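Local coordinates for DSBA-like thioredoxin domain-containing protein (PDB 5HFI), which probably acts as a cytosolic disulfide reductase of the DsbA-like thioredoxin family, forming a mixed disulfide with glutathione in this structure, at residues A[14-19]-A[121-126]; A[22-27]-A[73-78]; A[89-94]-A[127-132]; A[100-105]-A[114-119]. All coordinates share one frame; numbering follows the deposited sequence.

Interaction 1 (A[14-19]-A[121-126]). With GSH (glutathione), chain B.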
loop_
_atom_site.group_PDB
_atom_site.type_symbol
_atom_site.label_atom_id
_atom_site.label_comp_id
_atom_site.label_asym_id
_atom_site.label_seq_id
_atom_site.Cartn_x
_atom_site.Cartn_y
_atom_site.Cartn_z
ATOM N N ASP A 14 1.490 -2.603 -3.428
ATOM C CA ASP A 14 0.360 -2.278 -4.276
ATOM C C ASP A 14 -0.869 -2.191 -3.386
ATOM O O ASP A 14 -1.076 -3.082 -2.540
ATOM C CB ASP A 14 0.117 -3.293 -5.384
ATOM C CG ASP A 14 -0.927 -2.827 -6.364
ATOM O OD1 ASP A 14 -2.123 -3.126 -6.149
ATOM O OD2 ASP A 14 -0.548 -2.123 -7.326
ATOM N N PRO A 15 -1.695 -1.159 -3.541
ATOM C CA PRO A 15 -2.843 -0.995 -2.636
ATOM C C PRO A 15 -3.846 -2.139 -2.681
ATOM O O PRO A 15 -4.570 -2.336 -1.699
ATOM C CB PRO A 15 -3.483 0.325 -3.096
ATOM C CG PRO A 15 -2.456 0.997 -3.947
ATOM C CD PRO A 15 -1.624 -0.087 -4.548
ATOM N N LEU A 16 -3.907 -2.905 -3.769
ATOM C CA LEU A 16 -4.855 -4.006 -3.884
ATOM C C LEU A 16 -4.223 -5.364 -3.604
ATOM O O LEU A 16 -4.851 -6.397 -3.866
ATOM C CB LEU A 16 -5.505 -4.000 -5.268
ATOM C CG LEU A 16 -6.458 -2.817 -5.484
ATOM C CD1 LEU A 16 -6.719 -2.577 -6.956
ATOM C CD2 LEU A 16 -7.763 -3.041 -4.755
ATOM N N CYS A 17 -2.999 -5.383 -3.085
ATOM C CA CYS A 17 -2.328 -6.620 -2.711
ATOM C C CYS A 17 -2.680 -6.952 -1.266
ATOM O O CYS A 17 -2.381 -6.171 -0.355
ATOM C CB CYS A 17 -0.817 -6.484 -2.883
ATOM S SG CYS A 17 0.118 -7.881 -2.236
ATOM N N GLY A 18 -3.327 -8.101 -1.061
ATOM C CA GLY A 18 -3.739 -8.475 0.283
ATOM C C GLY A 18 -2.570 -8.610 1.240
ATOM O O GLY A 18 -2.669 -8.248 2.415
ATOM N N TRP A 19 -1.444 -9.130 0.753
ATOM C CA TRP A 19 -0.292 -9.292 1.630
ATOM C C TRP A 19 0.321 -7.950 2.008
ATOM O O TRP A 19 0.914 -7.828 3.084
ATOM C CB TRP A 19 0.740 -10.208 0.978
ATOM C CG TRP A 19 0.358 -11.643 1.101
ATOM C CD1 TRP A 19 -0.049 -12.475 0.101
ATOM C CD2 TRP A 19 0.318 -12.412 2.308
ATOM N NE1 TRP A 19 -0.328 -13.722 0.609
ATOM C CE2 TRP A 19 -0.110 -13.708 1.962
ATOM C CE3 TRP A 19 0.610 -12.132 3.647
ATOM C CZ2 TRP A 19 -0.254 -14.723 2.906
ATOM C CZ3 TRP A 19 0.465 -13.141 4.584
ATOM C CH2 TRP A 19 0.037 -14.420 4.208
ATOM N N ARG A 121 -7.752 0.359 4.565
ATOM C CA ARG A 121 -8.902 0.236 5.455
ATOM C C ARG A 121 -10.209 0.469 4.704
ATOM O O ARG A 121 -11.188 -0.257 4.909
ATOM C CB ARG A 121 -8.773 1.210 6.628
ATOM C CG ARG A 121 -7.678 0.853 7.624
ATOM C CD ARG A 121 -7.701 1.791 8.825
ATOM N NE ARG A 121 -6.989 1.232 9.971
ATOM C CZ ARG A 121 -5.775 1.612 10.358
ATOM N NH1 ARG A 121 -5.131 2.561 9.691
ATOM N NH2 ARG A 121 -5.206 1.045 11.414
ATOM N N ALA A 122 -10.244 1.474 3.824
ATOM C CA ALA A 122 -11.461 1.737 3.060
ATOM C C ALA A 122 -11.842 0.537 2.202
ATOM O O ALA A 122 -13.029 0.240 2.025
ATOM C CB ALA A 122 -11.278 2.982 2.193
ATOM N N HIS A 123 -10.875 -0.159 1.673
ATOM C CA HIS A 123 -11.115 -1.316 0.826
ATOM C C HIS A 123 -11.450 -2.589 1.639
ATOM O O HIS A 123 -12.533 -3.087 1.513
ATOM C CB HIS A 123 -9.889 -1.565 -0.018
ATOM C CG HIS A 123 -9.985 -2.715 -0.969
ATOM N ND1 HIS A 123 -10.630 -2.628 -2.176
ATOM C CD2 HIS A 123 -9.427 -3.938 -0.936
ATOM C CE1 HIS A 123 -10.492 -3.758 -2.824
ATOM N NE2 HIS A 123 -9.778 -4.575 -2.087
ATOM N N TYR A 124 -10.544 -2.995 2.546
ATOM C CA TYR A 124 -10.680 -4.291 3.207
ATOM C C TYR A 124 -11.639 -4.264 4.391
ATOM O O TYR A 124 -12.233 -5.296 4.723
ATOM C CB TYR A 124 -9.305 -4.780 3.663
ATOM C CG TYR A 124 -8.387 -5.135 2.521
ATOM C CD1 TYR A 124 -8.591 -6.295 1.784
ATOM C CD2 TYR A 124 -7.326 -4.306 2.171
ATOM C CE1 TYR A 124 -7.761 -6.627 0.740
ATOM C CE2 TYR A 124 -6.490 -4.627 1.125
ATOM C CZ TYR A 124 -6.714 -5.792 0.415
ATOM O OH TYR A 124 -5.895 -6.136 -0.632
ATOM N N VAL A 125 -11.794 -3.123 5.050
ATOM C CA VAL A 125 -12.686 -3.006 6.197
ATOM C C VAL A 125 -14.032 -2.421 5.799
ATOM O O VAL A 125 -15.081 -2.971 6.137
ATOM C CB VAL A 125 -12.015 -2.170 7.309
ATOM C CG1 VAL A 125 -12.993 -1.915 8.443
ATOM C CG2 VAL A 125 -10.769 -2.875 7.816
ATOM N N GLU A 126 -14.020 -1.315 5.063
ATOM C CA GLU A 126 -15.240 -0.583 4.748
ATOM C C GLU A 126 -15.881 -1.002 3.432
ATOM O O GLU A 126 -17.033 -0.632 3.181
ATOM C CB GLU A 126 -14.948 0.922 4.714
ATOM C CG GLU A 126 -14.616 1.508 6.076
ATOM C CD GLU A 126 -13.899 2.848 5.984
ATOM O OE1 GLU A 126 -12.954 3.069 6.773
ATOM O OE2 GLU A 126 -14.280 3.671 5.122
HETATM N N1 GSH B . 4.244 -12.303 0.932
HETATM C CA1 GSH B . 3.440 -13.477 0.640
HETATM C C1 GSH B . 4.100 -14.719 1.234
HETATM O O11 GSH B . 4.124 -15.793 0.575
HETATM O O12 GSH B . 4.621 -14.671 2.381
HETATM C CB1 GSH B . 3.312 -13.639 -0.872
HETATM C CG1 GSH B . 3.276 -12.255 -1.510
HETATM C CD1 GSH B . 2.435 -12.281 -2.784
HETATM O OE1 GSH B . 2.177 -13.313 -3.309
HETATM N N2 GSH B . 1.950 -11.035 -3.346
HETATM C CA2 GSH B . 1.155 -11.045 -4.560
HETATM C C2 GSH B . 2.115 -11.005 -5.749
HETATM O O2 GSH B . 2.838 -10.075 -5.898
HETATM C CB2 GSH B . 0.232 -9.825 -4.595
HETATM S SG2 GSH B . -0.620 -9.589 -3.003
HETATM N N3 GSH B . 2.156 -12.110 -6.690
HETATM C CA3 GSH B . 3.074 -12.079 -7.815
HETATM C C3 GSH B . 2.681 -10.958 -8.774
HETATM O O31 GSH B . 3.557 -10.161 -9.201
HETATM O O32 GSH B . 1.483 -10.833 -9.135
HETATM O O HOH W 1 -6.656 -8.520 -1.847
#
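Tyr124 and His123 of helix 112-124 press against the loop that carries the active-site cysteine of this thioredoxin fold, Cys17 being the first cysteine of a CxxC motif at a helix start. The phenol of Tyr124 reaches the turn obliquely, its OH 3.3 Å from Gly18 CA. Beside it, Leu16 sends one methyl over a face of the imidazole: CD2 stands 3.8 Å from the His123 ring centroid, 27° off the normal, a CH-pi contact in which the two side chains cross at about a right angle. Leu16 CG is anti to its carbonyl carbon (chi1 -69°), which swings this branch from the backbone toward the helix. A water in the plane of the phenol, at its edge, lies 2.8 Å from Tyr124 OH and donates a weak bond to Leu16 O. The aromatic pair is itself packed, with His123 CD2 over the centre of the Tyr124 ring, while Tyr21 stacks on Tyr124 and Phe93 meets His123 edge-to-face. Within the loop, Asp14 OD1 accepts from Leu16 N in an Asx turn, and its carboxylate also bonds Ser95 OG and Met45 N. The side chain of Cys17 leaves its backbone away from helix 112-124; Cys17 SG is bonded covalently to GSH SG2, 2.0 Å away.

Interaction 2 (A[22-27]-A[73-78])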
loop_
_atom_site.group_PDB
_atom_site.type_symbol
_atom_site.label_atom_id
_atom_site.label_comp_id
_atom_site.label_asym_id
_atom_site.label_seq_id
_atom_site.Cartn_x
_atom_site.Cartn_y
_atom_site.Cartn_z
ATOM N N GLY A 22 -1.628 -7.073 4.851
ATOM C CA GLY A 22 -1.102 -7.840 5.965
ATOM C C GLY A 22 0.166 -7.245 6.542
ATOM O O GLY A 22 0.450 -7.414 7.730
ATOM N N ALA A 23 0.935 -6.532 5.722
ATOM C CA ALA A 23 2.161 -5.885 6.165
ATOM C C ALA A 23 1.954 -4.438 6.595
ATOM O O ALA A 23 2.930 -3.762 6.926
ATOM C CB ALA A 23 3.217 -5.937 5.057
ATOM N N SER A 24 0.717 -3.939 6.591
ATOM C CA SER A 24 0.485 -2.566 7.022
ATOM C C SER A 24 1.033 -2.281 8.421
ATOM O O SER A 24 1.584 -1.186 8.620
ATOM C CB SER A 24 -1.014 -2.244 6.947
ATOM O OG SER A 24 -1.246 -0.852 7.125
ATOM N N PRO A 25 0.930 -3.181 9.404
ATOM C CA PRO A 25 1.566 -2.876 10.698
ATOM C C PRO A 25 3.078 -2.775 10.611
ATOM O O PRO A 25 3.690 -2.073 11.427
ATOM C CB PRO A 25 1.118 -4.036 11.604
ATOM C CG PRO A 25 -0.032 -4.657 10.913
ATOM C CD PRO A 25 0.202 -4.461 9.461
ATOM N N LEU A 26 3.704 -3.447 9.640
ATOM C CA LEU A 26 5.149 -3.332 9.484
ATOM C C LEU A 26 5.540 -1.964 8.933
ATOM O O LEU A 26 6.544 -1.381 9.356
ATOM C CB LEU A 26 5.673 -4.439 8.571
ATOM C CG LEU A 26 5.309 -5.871 8.962
ATOM C CD1 LEU A 26 6.076 -6.865 8.104
ATOM C CD2 LEU A 26 5.573 -6.114 10.439
ATOM N N LEU A 27 4.768 -1.444 7.976
ATOM C CA LEU A 27 5.027 -0.092 7.492
ATOM C C LEU A 27 4.790 0.936 8.593
ATOM O O LEU A 27 5.565 1.889 8.738
ATOM C CB LEU A 27 4.153 0.212 6.275
ATOM C CG LEU A 27 4.292 1.620 5.693
ATOM C CD1 LEU A 27 5.735 1.886 5.277
ATOM C CD2 LEU A 27 3.349 1.802 4.515
ATOM N N THR A 73 -1.641 -12.388 10.330
ATOM C CA THR A 73 -1.285 -11.029 10.718
ATOM C C THR A 73 -2.251 -10.391 11.705
ATOM O O THR A 73 -1.926 -9.336 12.262
ATOM C CB THR A 73 -1.194 -10.126 9.478
ATOM O OG1 THR A 73 -2.490 -10.007 8.873
ATOM C CG2 THR A 73 -0.226 -10.713 8.467
ATOM N N GLY A 74 -3.419 -10.984 11.932
ATOM C CA GLY A 74 -4.427 -10.331 12.743
ATOM C C GLY A 74 -5.100 -9.143 12.092
ATOM O O GLY A 74 -5.888 -8.460 12.751
ATOM N N GLN A 75 -4.815 -8.874 10.822
ATOM C CA GLN A 75 -5.431 -7.743 10.148
ATOM C C GLN A 75 -6.918 -8.008 9.925
ATOM O O GLN A 75 -7.304 -9.124 9.562
ATOM C CB GLN A 75 -4.736 -7.468 8.815
ATOM C CG GLN A 75 -3.403 -6.732 8.944
ATOM C CD GLN A 75 -3.572 -5.272 9.330
ATOM O OE1 GLN A 75 -3.602 -4.392 8.469
ATOM N NE2 GLN A 75 -3.670 -5.006 10.626
ATOM N N PRO A 76 -7.775 -7.014 10.143
ATOM C CA PRO A 76 -9.220 -7.234 10.049
ATOM C C PRO A 76 -9.770 -7.064 8.642
ATOM O O PRO A 76 -9.316 -6.236 7.850
ATOM C CB PRO A 76 -9.784 -6.151 10.978
ATOM C CG PRO A 76 -8.814 -5.027 10.833
ATOM C CD PRO A 76 -7.454 -5.669 10.656
ATOM N N PHE A 77 -10.791 -7.866 8.347
ATOM C CA PHE A 77 -11.530 -7.783 7.097
ATOM C C PHE A 77 -13.009 -7.633 7.428
ATOM O O PHE A 77 -13.536 -8.376 8.261
ATOM C CB PHE A 77 -11.286 -9.019 6.223
ATOM C CG PHE A 77 -9.863 -9.158 5.743
ATOM C CD1 PHE A 77 -9.509 -8.771 4.461
ATOM C CD2 PHE A 77 -8.881 -9.680 6.573
ATOM C CE1 PHE A 77 -8.207 -8.899 4.013
ATOM C CE2 PHE A 77 -7.576 -9.808 6.134
ATOM C CZ PHE A 77 -7.239 -9.417 4.851
ATOM N N GLY A 78 -13.671 -6.671 6.783
ATOM C CA GLY A 78 -15.022 -6.301 7.138
ATOM C C GLY A 78 -16.088 -6.990 6.306
ATOM O O GLY A 78 -15.838 -7.457 5.197
#
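Pro25 and Gln75 meet from opposite directions where the loop after helix 64-73, entered through an ST turn, lies against the junction between helices 18-22 and 24-30 of the thioredoxin fold. Helix 18-22 is the one that starts at the glutathione-bound cysteine, and Gly22 is its last residue. The amide end of Gln75 approaches the CG and CD side of the pyrrolidine ring, with Gln75 CD 3.9 Å from Pro25 CD; the two meet by packing. A bend at the second torsion (chi2 -72°) turns the amide of Gln75 over toward the proline, while the methylene before the bend is left against the glycine, Gln75 CG lying 3.9 Å from Gly22 CA. Thr73 comes at Gly22 from another direction, setting its methyl CG2 3.4 Å from Gly22 O. The threonine and glutamine chains thus close on Gly22 together, a backbone that offers them no side chain in the way. Farther out, Pro25 also packs on Pro203 of helix 203-215, and Phe77 stands edge-to-face to Tyr21. The Thr73 hydroxyl lies beside Gly22 too, but its hydrogen bonds are to its own stretch of chain: with OG1 between the backbone N and the carbonyl carbon (chi1 65°), it hydrogen-bonds Ile69 O, one helical turn back. Gly74, with positive phi, ends the helix, and the ST turn is completed as Gln75 N donates to Thr73 OG1 over 3.2 Å.

Interaction 3 (A[89-94]-A[127-132]); sequences TSAVFD and GRRIAE
Two irregular segments run beside each other, Ala91 nearest Arg129 and Asp94 nearest Ala131, the latter pair with CA atoms 5.6 Å apart. At one end Arg129 reaches along the neighbouring segment: its chain bends at chi3 (-85°), bringing CD 3.8 Å from Ala91 CB and carrying the guanidinium on to Ser90. There NH1 donates to Ser90 OG over 3.0 Å; the oxygen lies near the guanidinium plane, but the bond is well bent, at 131°. Asp88 holds both partners, bridging to Arg129 NH1 and bonding Ser90 OG. Glu132 OE2 sits above one guanidinium face, 3.3 Å from Arg129 NE, a pairing of charges alone. At the other end the methyl of Ala131 fits between Val92 and Asp94, its CB 3.4 Å from Val92 O. A water joins the main chains, donating to Val92 O and accepting from Ala131 N. Asp94 turns its carboxylate to Ala96 N, capping the start of helix 96-109. This surface contact therefore ties the loop between helices 79-85 and 96-109 to the one between helices 112-124 and 133-142, with Ile130 packed inward on helix 112-124.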
loop_
_atom_site.group_PDB
_atom_site.type_symbol
_atom_site.label_atom_id
_atom_site.label_comp_id
_atom_site.label_asym_id
_atom_site.label_seq_id
_atom_site.Cartn_x
_atom_site.Cartn_y
_atom_site.Cartn_z
ATOM N N THR A 89 -20.740 -6.444 -8.781
ATOM C CA THR A 89 -20.326 -6.725 -10.152
ATOM C C THR A 89 -19.730 -5.495 -10.832
ATOM O O THR A 89 -18.843 -5.629 -11.684
ATOM C CB THR A 89 -21.522 -7.266 -10.944
ATOM O OG1 THR A 89 -21.836 -8.587 -10.486
ATOM C CG2 THR A 89 -21.223 -7.326 -12.431
ATOM N N SER A 90 -20.173 -4.298 -10.453
ATOM C CA SER A 90 -19.776 -3.067 -11.127
ATOM C C SER A 90 -18.525 -2.425 -10.533
ATOM O O SER A 90 -18.154 -1.324 -10.953
ATOM C CB SER A 90 -20.929 -2.062 -11.103
ATOM O OG SER A 90 -21.221 -1.654 -9.778
ATOM N N ALA A 91 -17.874 -3.071 -9.572
ATOM C CA ALA A 91 -16.636 -2.552 -9.012
ATOM C C ALA A 91 -15.448 -3.008 -9.849
ATOM O O ALA A 91 -15.463 -4.089 -10.444
ATOM C CB ALA A 91 -16.464 -3.005 -7.561
ATOM N N VAL A 92 -14.414 -2.171 -9.899
ATOM C CA VAL A 92 -13.210 -2.460 -10.670
ATOM C C VAL A 92 -12.007 -2.404 -9.739
ATOM O O VAL A 92 -11.869 -1.468 -8.942
ATOM C CB VAL A 92 -13.046 -1.492 -11.860
ATOM C CG1 VAL A 92 -13.020 -0.040 -11.396
ATOM C CG2 VAL A 92 -11.792 -1.828 -12.656
ATOM N N PHE A 93 -11.154 -3.423 -9.820
ATOM C CA PHE A 93 -9.901 -3.445 -9.071
ATOM C C PHE A 93 -8.826 -2.844 -9.967
ATOM O O PHE A 93 -8.249 -3.524 -10.818
ATOM C CB PHE A 93 -9.551 -4.858 -8.616
ATOM C CG PHE A 93 -10.265 -5.283 -7.362
ATOM C CD1 PHE A 93 -11.471 -4.704 -7.002
ATOM C CD2 PHE A 93 -9.719 -6.249 -6.531
ATOM C CE1 PHE A 93 -12.126 -5.090 -5.848
ATOM C CE2 PHE A 93 -10.370 -6.638 -5.376
ATOM C CZ PHE A 93 -11.574 -6.058 -5.035
ATOM N N ASP A 94 -8.575 -1.551 -9.778
ATOM C CA ASP A 94 -7.620 -0.777 -10.561
ATOM C C ASP A 94 -6.602 -0.188 -9.598
ATOM O O ASP A 94 -6.961 0.613 -8.730
ATOM C CB ASP A 94 -8.342 0.330 -11.339
ATOM C CG ASP A 94 -7.447 1.031 -12.353
ATOM O OD1 ASP A 94 -7.986 1.803 -13.183
ATOM O OD2 ASP A 94 -6.212 0.822 -12.314
ATOM N N GLY A 127 -15.175 -1.755 2.592
ATOM C CA GLY A 127 -15.737 -2.169 1.320
ATOM C C GLY A 127 -15.987 -1.033 0.355
ATOM O O GLY A 127 -16.908 -1.116 -0.465
ATOM N N ARG A 128 -15.198 0.034 0.437
ATOM C CA ARG A 128 -15.342 1.158 -0.474
ATOM C C ARG A 128 -14.678 0.853 -1.813
ATOM O O ARG A 128 -13.840 -0.047 -1.934
ATOM C CB ARG A 128 -14.732 2.424 0.128
ATOM C CG ARG A 128 -15.177 2.721 1.547
ATOM C CD ARG A 128 -16.669 2.970 1.613
ATOM N NE ARG A 128 -17.101 3.965 0.635
ATOM C CZ ARG A 128 -16.992 5.280 0.806
ATOM N NH1 ARG A 128 -16.460 5.765 1.919
ATOM N NH2 ARG A 128 -17.417 6.108 -0.139
ATOM N N ARG A 129 -15.056 1.628 -2.829
ATOM C CA ARG A 129 -14.524 1.466 -4.182
ATOM C C ARG A 129 -13.353 2.430 -4.341
ATOM O O ARG A 129 -13.509 3.564 -4.793
ATOM C CB ARG A 129 -15.618 1.693 -5.221
ATOM C CG ARG A 129 -16.790 0.742 -5.046
ATOM C CD ARG A 129 -17.500 0.467 -6.351
ATOM N NE ARG A 129 -18.489 1.497 -6.613
ATOM C CZ ARG A 129 -19.459 1.367 -7.506
ATOM N NH1 ARG A 129 -19.564 0.242 -8.206
ATOM N NH2 ARG A 129 -20.328 2.352 -7.693
ATOM N N ILE A 130 -12.155 1.961 -3.971
ATOM C CA ILE A 130 -10.975 2.826 -3.961
ATOM C C ILE A 130 -10.450 3.131 -5.353
ATOM O O ILE A 130 -9.501 3.914 -5.488
ATOM C CB ILE A 130 -9.842 2.212 -3.111
ATOM C CG1 ILE A 130 -9.381 0.885 -3.704
ATOM C CG2 ILE A 130 -10.309 2.013 -1.676
ATOM C CD1 ILE A 130 -8.184 0.287 -2.997
ATOM N N ALA A 131 -11.032 2.546 -6.397
ATOM C CA ALA A 131 -10.670 2.926 -7.752
ATOM C C ALA A 131 -11.432 4.149 -8.239
ATOM O O ALA A 131 -11.153 4.636 -9.339
ATOM C CB ALA A 131 -10.914 1.762 -8.715
ATOM N N GLU A 132 -12.378 4.657 -7.457
ATOM C CA GLU A 132 -13.212 5.765 -7.894
ATOM C C GLU A 132 -12.735 7.073 -7.280
ATOM O O GLU A 132 -12.418 7.142 -6.088
ATOM C CB GLU A 132 -14.683 5.518 -7.555
ATOM C CG GLU A 132 -15.309 4.409 -8.388
ATOM C CD GLU A 132 -16.777 4.197 -8.078
ATOM O OE1 GLU A 132 -17.217 4.608 -6.982
ATOM O OE2 GLU A 132 -17.491 3.624 -8.933
HETATM O O HOH W 2 -12.427 -0.134 -6.435
#

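Interaction 4 (A[100-105]-A[114-119]); sequences AAVLAA and AMLARI
Met115 O accepts from Ile119 N over 2.8 Å, a helical bond that sets these two side chains one turn apart on the same side of helix 112-124, where both face helix 96-109. The two short segments run roughly antiparallel, at 147°, and their axes approach to 8.9 Å. The alanines of helix 96-109 are consistent with this spacing. Ala105 CB comes to within 3.5 Å of Met115 CB, the tightest contact between the side chains, and Ala101 leaves its helix surface low enough for Met115 to lie across it. Met115 starts with CG anti to the backbone N (chi1 161°) and then bends at its next two torsions, so that it folds back against the neighbouring helix: CG is 3.7 Å from Ala101 O and the sulfur SD passes Ala101 CB at 4.3 Å. Val102 inserts a single branch, CG2, which touches Leu116 CB at 3.9 Å and also meets the methyl CD1 of Ile119. That same Ile119 methyl rests on Ala101 CB, bridging two adjacent residues of the partner helix. All the side chains that meet are apolar, and the contact is buried. Outside it, Leu136 of helix 133-142 packs on Ala101 and Ile119, Phe153 of helix 149-157 packs on Ala101, and Val102 and Leu116 reach the central sheet at Tyr13. An antiparallel helical hairpin results, joined by a short turn, and it belongs to the helical region inserted into the thioredoxin fold, as in DsbA and its relatives.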
loop_
_atom_site.group_PDB
_atom_site.type_symbol
_atom_site.label_atom_id
_atom_site.label_comp_id
_atom_site.label_asym_id
_atom_site.label_seq_id
_atom_site.Cartn_x
_atom_site.Cartn_y
_atom_site.Cartn_z
ATOM N N ALA A 100 -2.115 6.806 -7.300
ATOM C CA ALA A 100 -2.055 8.249 -7.509
ATOM C C ALA A 100 -2.460 9.014 -6.255
ATOM O O ALA A 100 -1.901 10.082 -5.971
ATOM C CB ALA A 100 -2.946 8.651 -8.687
ATOM N N ALA A 101 -3.417 8.486 -5.490
ATOM C CA ALA A 101 -3.809 9.136 -4.242
ATOM C C ALA A 101 -2.668 9.120 -3.232
ATOM O O ALA A 101 -2.461 10.098 -2.504
ATOM C CB ALA A 101 -5.052 8.457 -3.664
ATOM N N VAL A 102 -1.917 8.019 -3.176
ATOM C CA VAL A 102 -0.756 7.952 -2.292
ATOM C C VAL A 102 0.295 8.964 -2.732
ATOM O O VAL A 102 0.862 9.697 -1.913
ATOM C CB VAL A 102 -0.186 6.521 -2.267
ATOM C CG1 VAL A 102 1.173 6.495 -1.589
ATOM C CG2 VAL A 102 -1.164 5.563 -1.586
ATOM N N LEU A 103 0.571 9.013 -4.039
ATOM C CA LEU A 103 1.507 10.001 -4.568
ATOM C C LEU A 103 1.065 11.418 -4.233
ATOM O O LEU A 103 1.882 12.251 -3.823
ATOM C CB LEU A 103 1.642 9.839 -6.083
ATOM C CG LEU A 103 2.477 8.667 -6.595
ATOM C CD1 LEU A 103 2.487 8.659 -8.116
ATOM C CD2 LEU A 103 3.890 8.753 -6.048
ATOM N N ALA A 104 -0.228 11.711 -4.409
ATOM C CA ALA A 104 -0.729 13.056 -4.147
ATOM C C ALA A 104 -0.628 13.412 -2.669
ATOM O O ALA A 104 -0.248 14.536 -2.322
ATOM C CB ALA A 104 -2.173 13.179 -4.634
ATOM N N ALA A 105 -0.970 12.471 -1.784
ATOM C CA ALA A 105 -0.855 12.729 -0.352
ATOM C C ALA A 105 0.592 12.975 0.049
ATOM O O ALA A 105 0.873 13.824 0.903
ATOM C CB ALA A 105 -1.435 11.561 0.442
ATOM N N ALA A 114 0.385 7.281 5.468
ATOM C CA ALA A 114 -0.911 7.374 6.132
ATOM C C ALA A 114 -2.051 7.197 5.138
ATOM O O ALA A 114 -3.073 6.581 5.460
ATOM C CB ALA A 114 -1.041 8.711 6.861
ATOM N N MET A 115 -1.895 7.723 3.924
ATOM C CA MET A 115 -2.957 7.583 2.933
ATOM C C MET A 115 -3.076 6.139 2.456
ATOM O O MET A 115 -4.189 5.638 2.255
ATOM C CB MET A 115 -2.710 8.531 1.759
ATOM C CG MET A 115 -3.470 8.178 0.483
ATOM S SD MET A 115 -5.274 8.244 0.639
ATOM C CE MET A 115 -5.528 9.718 1.591
ATOM N N LEU A 116 -1.944 5.448 2.279
ATOM C CA LEU A 116 -1.994 4.038 1.902
ATOM C C LEU A 116 -2.730 3.217 2.953
ATOM O O LEU A 116 -3.582 2.386 2.617
ATOM C CB LEU A 116 -0.580 3.489 1.690
ATOM C CG LEU A 116 -0.479 1.982 1.426
ATOM C CD1 LEU A 116 -1.205 1.602 0.140
ATOM C CD2 LEU A 116 0.976 1.521 1.376
ATOM N N ALA A 117 -2.415 3.439 4.233
ATOM C CA ALA A 117 -3.100 2.718 5.302
ATOM C C ALA A 117 -4.595 3.011 5.299
ATOM O O ALA A 117 -5.413 2.112 5.533
ATOM C CB ALA A 117 -2.489 3.080 6.657
ATOM N N ARG A 118 -4.971 4.267 5.041
ATOM C CA ARG A 118 -6.388 4.625 5.004
ATOM C C ARG A 118 -7.083 3.997 3.802
ATOM O O ARG A 118 -8.229 3.541 3.909
ATOM C CB ARG A 118 -6.546 6.144 4.972
ATOM C CG ARG A 118 -7.996 6.614 5.002
ATOM C CD ARG A 118 -8.650 6.295 6.341
ATOM N NE ARG A 118 -10.092 6.530 6.327
ATOM C CZ ARG A 118 -10.999 5.607 6.022
ATOM N NH1 ARG A 118 -10.620 4.377 5.698
ATOM N NH2 ARG A 118 -12.290 5.913 6.039
ATOM N N ILE A 119 -6.406 3.983 2.648
ATOM C CA ILE A 119 -6.954 3.356 1.446
ATOM C C ILE A 119 -7.231 1.880 1.698
ATOM O O ILE A 119 -8.285 1.351 1.319
ATOM C CB ILE A 119 -5.991 3.547 0.258
ATOM C CG1 ILE A 119 -6.106 4.958 -0.320
ATOM C CG2 ILE A 119 -6.242 2.502 -0.827
ATOM C CD1 ILE A 119 -5.036 5.274 -1.356
#

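Overall arrangement
Interactions 1 and 4 are buried and share helix 112-124: its 114-119 part packs on helix 96-109 through aliphatic groups, whereas segment 121-126 offers aromatic rings and a water to the active-site loop. Interactions 2 and 3 lie at the surface and join loops or helix ends, the first by close packing on glycine and proline, the second by an arginine-serine hydrogen bond, a bridging water and small apolar contacts. Neighbouring contacts meet directly. Tyr124 packs on Phe77 of interaction 2, His123 on Phe93 of interaction 3, and Arg118 forms a salt bridge to Glu126 between interactions 4 and 1. Interactions 2 and 3 do not touch, their centres being about 20 Å apart.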